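Local coordinates for protein TRAP-T family transporter, DctP (Periplasmic binding) subunit (Sulfitobacter sp. NAS-14.1, PDB 4PF8) that binds beta-D-galacturonate and probably delivers it, as the periplasmic solute-binding subunit, to the membrane part of a TRAP transporter, at residues 98-106 / 170-178; 117-126 / 316-324. One frame throughout, in Å; residues are numbered along the deposited sequence.

Contacts 1 and 2 lie with their centres 16 Å apart, and along the chain their segments alternate: 98-106, 117-126, 170-178, then 316-324. Contact 1 is the deeper one, its centre about 11 Å from the centre of the chain, against about 17 Å for that of contact 2. The loop 98-106 links the two, because Val101 CG1 lies 3.6 Å from Val318 CG2 of the C-terminal helix and Val102 CG1 lies 3.7 Å from Leu126 CD1. Helix 301-310 touches segments of both contacts. The last helix, 315-322, is thereby packed against parts of the chain made some 200 residues earlier, while contact 1 reaches in toward the galacturonate pocket.

Contact 1: residues 98-106 / 170-178; sequences ATNVVSLPF and NNDLFVGMI
Asn171 ND2 donates to Asn100 OD1 across the contact, 2.9 Å long with an N-H...O angle of 151°. The two amide planes are turned 75° apart, and the donor comes in nearly in line with the Asn100 carbonyl. ND2 also bonds Gly90 O, while the same amide's OD1 turns back to cap its own helix, accepting from Leu173 N at 3.0 Å. With an alanine at Asn171, the Leu173 N-H would probably lose its cap and Asn100 OD1 this donor.

Packing is tight beyond the amides. Leu173 CD1 presses to 3.4 Å from Asn100 O, and Ser103 OG meets Phe174 CZ obliquely at 3.4 Å. Ser103 O is buried here with no hydrogen-bond partner in the model. The bend at chi3 (-40°) of selenomethionine Met177 brings CE to 3.6 Å from Pro105 CG, at the edge of the Phe174 ring. Leu104 CD2 and Leu173 CD2 add a buried methyl contact at 4.0 Å. The amide end is the more open one: Asn100 is partly exposed, while the other touching residues are buried.

Phe174 also touches Met169, a residue of the galacturonate pocket, consistent with an N-capped helix that backs the ligand site of a family 7 solute-binding protein.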
loop_
_atom_site.group_PDB
_atom_site.type_symbol
_atom_site.label_atom_id
_atom_site.label_comp_id
_atom_site.label_asym_id
_atom_site.label_seq_id
_atom_site.Cartn_x
_atom_site.Cartn_y
_atom_site.Cartn_z
ATOM N N ALA A 98 -9.591 -10.541 5.896
ATOM C CA ALA A 98 -8.326 -11.232 6.166
ATOM C C ALA A 98 -7.112 -10.333 5.931
ATOM O O ALA A 98 -6.080 -10.462 6.609
ATOM C CB ALA A 98 -8.214 -12.493 5.323
ATOM N N THR A 99 -7.227 -9.395 5.002
ATOM C CA THR A 99 -6.078 -8.582 4.651
ATOM C C THR A 99 -5.743 -7.549 5.726
ATOM O O THR A 99 -4.716 -6.924 5.630
ATOM C CB THR A 99 -6.225 -7.858 3.295
ATOM O OG1 THR A 99 -7.298 -6.908 3.357
ATOM C CG2 THR A 99 -6.463 -8.864 2.191
ATOM N N ASN A 100 -6.591 -7.376 6.738
ATOM C CA ASN A 100 -6.233 -6.434 7.802
ATOM C C ASN A 100 -4.924 -6.785 8.476
ATOM O O ASN A 100 -4.242 -5.917 8.982
ATOM C CB ASN A 100 -7.337 -6.319 8.856
ATOM C CG ASN A 100 -8.494 -5.499 8.381
ATOM O OD1 ASN A 100 -8.337 -4.324 8.066
ATOM N ND2 ASN A 100 -9.665 -6.112 8.299
ATOM N N VAL A 101 -4.566 -8.065 8.474
ATOM C CA VAL A 101 -3.368 -8.510 9.183
ATOM C C VAL A 101 -2.077 -7.829 8.717
ATOM O O VAL A 101 -1.154 -7.670 9.500
ATOM C CB VAL A 101 -3.199 -10.046 9.105
ATOM C CG1 VAL A 101 -4.411 -10.742 9.706
ATOM C CG2 VAL A 101 -2.959 -10.499 7.662
ATOM N N VAL A 102 -1.990 -7.436 7.450
ATOM C CA VAL A 102 -0.774 -6.785 6.947
ATOM C C VAL A 102 -0.734 -5.299 7.268
ATOM O O VAL A 102 0.299 -4.651 7.095
ATOM C CB VAL A 102 -0.565 -6.967 5.420
ATOM C CG1 VAL A 102 -0.564 -8.428 5.079
ATOM C CG2 VAL A 102 -1.627 -6.183 4.622
ATOM N N SER A 103 -1.842 -4.763 7.760
ATOM C CA SER A 103 -1.915 -3.364 8.173
ATOM C C SER A 103 -1.657 -3.157 9.664
ATOM O O SER A 103 -1.816 -2.055 10.189
ATOM C CB SER A 103 -3.269 -2.779 7.806
ATOM O OG SER A 103 -3.328 -2.588 6.414
ATOM N N LEU A 104 -1.271 -4.225 10.352
ATOM C CA LEU A 104 -0.919 -4.096 11.758
ATOM C C LEU A 104 0.479 -3.502 11.856
ATOM O O LEU A 104 1.355 -3.878 11.111
ATOM C CB LEU A 104 -0.983 -5.470 12.427
ATOM C CG LEU A 104 -2.408 -5.994 12.639
ATOM C CD1 LEU A 104 -2.378 -7.459 13.002
ATOM C CD2 LEU A 104 -3.127 -5.203 13.733
ATOM N N PRO A 105 0.681 -2.550 12.775
ATOM C CA PRO A 105 1.978 -1.886 12.830
ATOM C C PRO A 105 3.077 -2.862 13.252
ATOM O O PRO A 105 2.882 -3.672 14.151
ATOM C CB PRO A 105 1.792 -0.785 13.892
ATOM C CG PRO A 105 0.486 -1.033 14.536
ATOM C CD PRO A 105 -0.329 -1.960 13.653
ATOM N N PHE A 106 4.205 -2.773 12.566
ATOM C CA PHE A 106 5.387 -3.579 12.850
ATOM C C PHE A 106 5.146 -5.081 12.740
ATOM O O PHE A 106 5.886 -5.868 13.325
ATOM C CB PHE A 106 5.951 -3.227 14.238
ATOM C CG PHE A 106 6.325 -1.781 14.398
ATOM C CD1 PHE A 106 7.442 -1.258 13.776
ATOM C CD2 PHE A 106 5.540 -0.935 15.166
ATOM C CE1 PHE A 106 7.807 0.082 13.935
ATOM C CE2 PHE A 106 5.894 0.386 15.313
ATOM C CZ PHE A 106 7.031 0.894 14.693
ATOM N N ASN A 170 -7.976 4.767 4.463
ATOM C CA ASN A 170 -9.284 4.260 4.879
ATOM C C ASN A 170 -9.235 2.834 5.431
ATOM O O ASN A 170 -9.647 1.868 4.783
ATOM C CB ASN A 170 -10.249 4.353 3.691
ATOM C CG ASN A 170 -10.422 5.774 3.205
ATOM O OD1 ASN A 170 -9.866 6.171 2.180
ATOM N ND2 ASN A 170 -11.173 6.562 3.956
ATOM N N ASN A 171 -8.717 2.707 6.648
ATOM C CA ASN A 171 -8.800 1.473 7.417
ATOM C C ASN A 171 -8.845 1.900 8.879
ATOM O O ASN A 171 -7.989 2.653 9.325
ATOM C CB ASN A 171 -7.582 0.574 7.129
ATOM C CG ASN A 171 -7.692 -0.794 7.755
ATOM O OD1 ASN A 171 -8.214 -0.950 8.856
ATOM N ND2 ASN A 171 -7.205 -1.812 7.044
ATOM N N ASP A 172 -9.842 1.419 9.626
ATOM C CA ASP A 172 -9.997 1.767 11.043
ATOM C C ASP A 172 -8.774 1.450 11.898
ATOM O O ASP A 172 -8.560 2.086 12.931
ATOM C CB ASP A 172 -11.203 1.032 11.634
ATOM C CG ASP A 172 -12.491 1.387 10.933
ATOM O OD1 ASP A 172 -12.620 2.561 10.527
ATOM O OD2 ASP A 172 -13.368 0.501 10.782
ATOM N N LEU A 173 -7.995 0.447 11.494
ATOM C CA LEU A 173 -6.752 0.121 12.184
ATOM C C LEU A 173 -5.833 1.333 12.283
ATOM O O LEU A 173 -5.157 1.508 13.289
ATOM C CB LEU A 173 -5.996 -1.020 11.486
ATOM C CG LEU A 173 -6.415 -2.457 11.770
ATOM C CD1 LEU A 173 -5.583 -3.390 10.902
ATOM C CD2 LEU A 173 -6.261 -2.818 13.235
ATOM N N PHE A 174 -5.790 2.154 11.236
ATOM C CA PHE A 174 -4.903 3.311 11.210
ATOM C C PHE A 174 -5.376 4.438 12.118
ATOM O O PHE A 174 -4.560 5.186 12.670
ATOM C CB PHE A 174 -4.702 3.812 9.771
ATOM C CG PHE A 174 -4.203 2.733 8.843
ATOM C CD1 PHE A 174 -3.225 1.834 9.248
ATOM C CD2 PHE A 174 -4.735 2.584 7.590
ATOM C CE1 PHE A 174 -2.792 0.838 8.399
ATOM C CE2 PHE A 174 -4.310 1.566 6.765
ATOM C CZ PHE A 174 -3.331 0.720 7.165
ATOM N N VAL A 175 -6.682 4.557 12.284
ATOM C CA VAL A 175 -7.224 5.506 13.237
ATOM C C VAL A 175 -6.741 5.106 14.638
ATOM O O VAL A 175 -6.256 5.952 15.406
ATOM C CB VAL A 175 -8.754 5.528 13.163
ATOM C CG1 VAL A 175 -9.344 6.357 14.305
ATOM C CG2 VAL A 175 -9.202 6.064 11.827
ATOM N N GLY A 176 -6.844 3.819 14.958
ATOM C CA GLY A 176 -6.406 3.308 16.247
ATOM C C GLY A 176 -4.918 3.531 16.480
ATOM O O GLY A 176 -4.479 3.840 17.587
HETATM N N MSE A 177 -4.127 3.382 15.432
HETATM C CA MSE A 177 -2.689 3.588 15.512
HETATM C C MSE A 177 -2.352 5.017 15.940
HETATM O O MSE A 177 -1.529 5.231 16.834
HETATM C CB MSE A 177 -2.082 3.279 14.146
HETATM C CG MSE A 177 -0.663 3.724 13.934
HETATM SE SE MSE A 177 -0.116 3.096 12.164
HETATM C CE MSE A 177 -0.985 1.419 12.309
ATOM N N ILE A 178 -2.979 5.989 15.300
ATOM C CA ILE A 178 -2.718 7.394 15.595
ATOM C C ILE A 178 -3.248 7.751 16.987
ATOM O O ILE A 178 -2.575 8.447 17.768
ATOM C CB ILE A 178 -3.354 8.304 14.528
ATOM C CG1 ILE A 178 -2.753 8.033 13.164
ATOM C CG2 ILE A 178 -3.171 9.759 14.857
ATOM C CD1 ILE A 178 -1.288 8.140 13.130
#

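Contact 2: residues 117-126 / 316-324; sequences LMDGEPGAAL and DLVNLFRNA
Leu117 O is gripped by two backbone donors, Gly123 N at 3.0 Å and Gly120 N at 3.1 Å, which reach it from opposite faces of its carbonyl plane. These bonds close the sharp turn from helix 111-118 into helix 121-132. Gly123 packs where a CB would come up against Met118 O.

Into the hollow beside this turn goes Phe321, a knob among Leu117, Met118, Pro122 and Leu126. Its CG lies anti to the carbonyl carbon (chi1 -75°), which carries the ring across to the earlier segment. Pro122 CB comes obliquely to 3.5 Å from Phe321 CZ, and Leu126, whose side chain comes to meet that of Phe321 head-on, also brings CD1 obliquely to this ring carbon. Selenomethionine Met118, folded at chi2 and chi3, sets SE at the ring edge, 3.9 Å from Phe321 CE2 and 84° off the ring normal, a Met-aromatic contact.

Leucines and an alanine fill in around the knob. The side chains of Leu320 and Pro122 cross at about a right angle, with Leu320 CG 3.9 Å from Pro122 CG, and Leu317 CD2 meets Leu126 CD2 at 4.0 Å. Near the chain end, Ala324 CB rests 3.7 Å from Leu117 CD2. Helices 121-126 and 316-322 run roughly antiparallel at 145°, their axes 10.5 Å apart at closest approach.

No hydrogen bond or salt bridge crosses between the segments; Arg322 instead grips Asn319 OD1 within its own helix. The C-terminal helix is therefore held on this side by shape and apolar burial.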
loop_
_atom_site.group_PDB
_atom_site.type_symbol
_atom_site.label_atom_id
_atom_site.label_comp_id
_atom_site.label_asym_id
_atom_site.label_seq_id
_atom_site.Cartn_x
_atom_site.Cartn_y
_atom_site.Cartn_z
ATOM N N LEU A 117 7.150 -13.944 3.126
ATOM C CA LEU A 117 5.834 -14.352 3.626
ATOM C C LEU A 117 4.774 -14.232 2.535
ATOM O O LEU A 117 3.969 -15.154 2.353
ATOM C CB LEU A 117 5.439 -13.512 4.856
ATOM C CG LEU A 117 6.327 -13.741 6.086
ATOM C CD1 LEU A 117 5.982 -12.784 7.199
ATOM C CD2 LEU A 117 6.213 -15.167 6.572
HETATM N N MSE A 118 4.781 -13.113 1.826
HETATM C CA MSE A 118 3.766 -12.860 0.804
HETATM C C MSE A 118 3.932 -13.782 -0.408
HETATM O O MSE A 118 2.944 -14.109 -1.078
HETATM C CB MSE A 118 3.781 -11.392 0.373
HETATM C CG MSE A 118 3.389 -10.448 1.500
HETATM SE SE MSE A 118 1.605 -10.816 2.243
HETATM C CE MSE A 118 0.619 -10.429 0.660
ATOM N N ASP A 119 5.157 -14.210 -0.693
ATOM C CA ASP A 119 5.409 -15.151 -1.805
ATOM C C ASP A 119 5.241 -16.612 -1.373
ATOM O O ASP A 119 5.319 -17.524 -2.197
ATOM C CB ASP A 119 6.814 -14.946 -2.391
ATOM C CG ASP A 119 6.981 -13.583 -3.084
ATOM O OD1 ASP A 119 5.967 -12.885 -3.323
ATOM O OD2 ASP A 119 8.138 -13.220 -3.400
ATOM N N GLY A 120 5.010 -16.823 -0.081
ATOM C CA GLY A 120 4.858 -18.151 0.477
ATOM C C GLY A 120 3.445 -18.431 0.959
ATOM O O GLY A 120 2.468 -17.906 0.420
ATOM N N GLU A 121 3.327 -19.258 1.991
ATOM C CA GLU A 121 2.014 -19.742 2.401
ATOM C C GLU A 121 1.134 -18.645 2.990
ATOM O O GLU A 121 -0.061 -18.615 2.742
ATOM C CB GLU A 121 2.141 -20.933 3.355
ATOM C CG GLU A 121 2.492 -22.229 2.618
ATOM C CD GLU A 121 2.237 -23.485 3.443
ATOM O OE1 GLU A 121 2.896 -23.661 4.492
ATOM O OE2 GLU A 121 1.380 -24.302 3.031
ATOM N N PRO A 122 1.720 -17.715 3.751
ATOM C CA PRO A 122 0.841 -16.664 4.274
ATOM C C PRO A 122 0.221 -15.836 3.151
ATOM O O PRO A 122 -0.971 -15.528 3.182
ATOM C CB PRO A 122 1.785 -15.835 5.147
ATOM C CG PRO A 122 2.802 -16.840 5.599
ATOM C CD PRO A 122 3.051 -17.669 4.384
ATOM N N GLY A 123 1.025 -15.483 2.155
ATOM C CA GLY A 123 0.524 -14.760 1.001
ATOM C C GLY A 123 -0.524 -15.562 0.247
ATOM O O GLY A 123 -1.465 -14.999 -0.309
ATOM N N ALA A 124 -0.348 -16.878 0.195
ATOM C CA ALA A 124 -1.315 -17.739 -0.480
ATOM C C ALA A 124 -2.662 -17.737 0.251
ATOM O O ALA A 124 -3.715 -17.758 -0.387
ATOM C CB ALA A 124 -0.770 -19.125 -0.603
ATOM N N ALA A 125 -2.641 -17.654 1.577
ATOM C CA ALA A 125 -3.879 -17.587 2.346
ATOM C C ALA A 125 -4.616 -16.283 2.046
ATOM O O ALA A 125 -5.836 -16.251 1.926
ATOM C CB ALA A 125 -3.585 -17.712 3.840
ATOM N N LEU A 126 -3.868 -15.200 1.927
ATOM C CA LEU A 126 -4.472 -13.927 1.591
ATOM C C LEU A 126 -4.994 -13.979 0.159
ATOM O O LEU A 126 -6.076 -13.461 -0.133
ATOM C CB LEU A 126 -3.473 -12.779 1.788
ATOM C CG LEU A 126 -3.096 -12.470 3.243
ATOM C CD1 LEU A 126 -2.223 -11.213 3.311
ATOM C CD2 LEU A 126 -4.314 -12.286 4.109
ATOM N N ASP A 316 -5.220 -16.888 14.499
ATOM C CA ASP A 316 -4.269 -17.805 13.875
ATOM C C ASP A 316 -3.524 -17.142 12.719
ATOM O O ASP A 316 -2.308 -17.263 12.603
ATOM C CB ASP A 316 -4.967 -19.086 13.405
ATOM C CG ASP A 316 -5.370 -19.978 14.561
ATOM O OD1 ASP A 316 -4.884 -19.735 15.688
ATOM O OD2 ASP A 316 -6.163 -20.920 14.350
ATOM N N LEU A 317 -4.248 -16.423 11.871
ATOM C CA LEU A 317 -3.624 -15.765 10.730
ATOM C C LEU A 317 -2.656 -14.670 11.164
ATOM O O LEU A 317 -1.589 -14.523 10.576
ATOM C CB LEU A 317 -4.678 -15.162 9.810
ATOM C CG LEU A 317 -4.082 -14.527 8.552
ATOM C CD1 LEU A 317 -3.377 -15.562 7.715
ATOM C CD2 LEU A 317 -5.135 -13.811 7.730
ATOM N N VAL A 318 -3.026 -13.896 12.181
ATOM C CA VAL A 318 -2.141 -12.841 12.667
ATOM C C VAL A 318 -0.828 -13.447 13.161
ATOM O O VAL A 318 0.246 -12.923 12.888
ATOM C CB VAL A 318 -2.784 -12.013 13.788
ATOM C CG1 VAL A 318 -1.748 -11.096 14.426
ATOM C CG2 VAL A 318 -3.936 -11.187 13.245
ATOM N N ASN A 319 -0.912 -14.562 13.876
ATOM C CA ASN A 319 0.298 -15.201 14.396
ATOM C C ASN A 319 1.162 -15.798 13.290
ATOM O O ASN A 319 2.393 -15.809 13.376
ATOM C CB ASN A 319 -0.070 -16.253 15.441
ATOM C CG ASN A 319 -0.652 -15.631 16.690
ATOM O OD1 ASN A 319 -0.289 -14.515 17.051
ATOM N ND2 ASN A 319 -1.564 -16.340 17.349
ATOM N N LEU A 320 0.515 -16.275 12.234
ATOM C CA LEU A 320 1.236 -16.706 11.053
ATOM C C LEU A 320 2.204 -15.610 10.578
ATOM O O LEU A 320 3.311 -15.902 10.127
ATOM C CB LEU A 320 0.237 -17.071 9.952
ATOM C CG LEU A 320 0.728 -17.868 8.751
ATOM C CD1 LEU A 320 1.379 -19.161 9.200
ATOM C CD2 LEU A 320 -0.440 -18.160 7.818
ATOM N N PHE A 321 1.793 -14.346 10.689
ATOM C CA PHE A 321 2.653 -13.237 10.284
ATOM C C PHE A 321 3.576 -12.767 11.410
ATOM O O PHE A 321 4.792 -12.787 11.265
ATOM C CB PHE A 321 1.819 -12.059 9.756
ATOM C CG PHE A 321 1.266 -12.295 8.377
ATOM C CD1 PHE A 321 0.151 -13.090 8.193
ATOM C CD2 PHE A 321 1.877 -11.744 7.265
ATOM C CE1 PHE A 321 -0.347 -13.318 6.922
ATOM C CE2 PHE A 321 1.382 -11.979 5.998
ATOM C CZ PHE A 321 0.271 -12.761 5.830
ATOM N N ARG A 322 3.004 -12.356 12.533
ATOM C CA ARG A 322 3.799 -11.656 13.539
ATOM C C ARG A 322 4.815 -12.565 14.241
ATOM O O ARG A 322 5.784 -12.069 14.821
ATOM C CB ARG A 322 2.902 -10.957 14.567
ATOM C CG ARG A 322 2.204 -11.897 15.516
ATOM C CD ARG A 322 1.426 -11.137 16.580
ATOM N NE ARG A 322 0.595 -12.044 17.363
ATOM C CZ ARG A 322 -0.218 -11.663 18.341
ATOM N NH1 ARG A 322 -0.311 -10.386 18.679
ATOM N NH2 ARG A 322 -0.936 -12.568 18.990
ATOM N N ASN A 323 4.600 -13.877 14.193
ATOM C CA ASN A 323 5.515 -14.815 14.827
ATOM C C ASN A 323 6.428 -15.520 13.834
ATOM O O ASN A 323 7.124 -16.467 14.195
ATOM C CB ASN A 323 4.741 -15.870 15.623
ATOM C CG ASN A 323 4.009 -15.278 16.814
ATOM O OD1 ASN A 323 4.410 -14.246 17.354
ATOM N ND2 ASN A 323 2.932 -15.932 17.229
ATOM N N ALA A 324 6.428 -15.072 12.581
ATOM C CA ALA A 324 7.279 -15.696 11.574
ATOM C C ALA A 324 8.749 -15.493 11.943
ATOM O O ALA A 324 9.156 -14.365 12.248
ATOM C CB ALA A 324 6.993 -15.108 10.205
#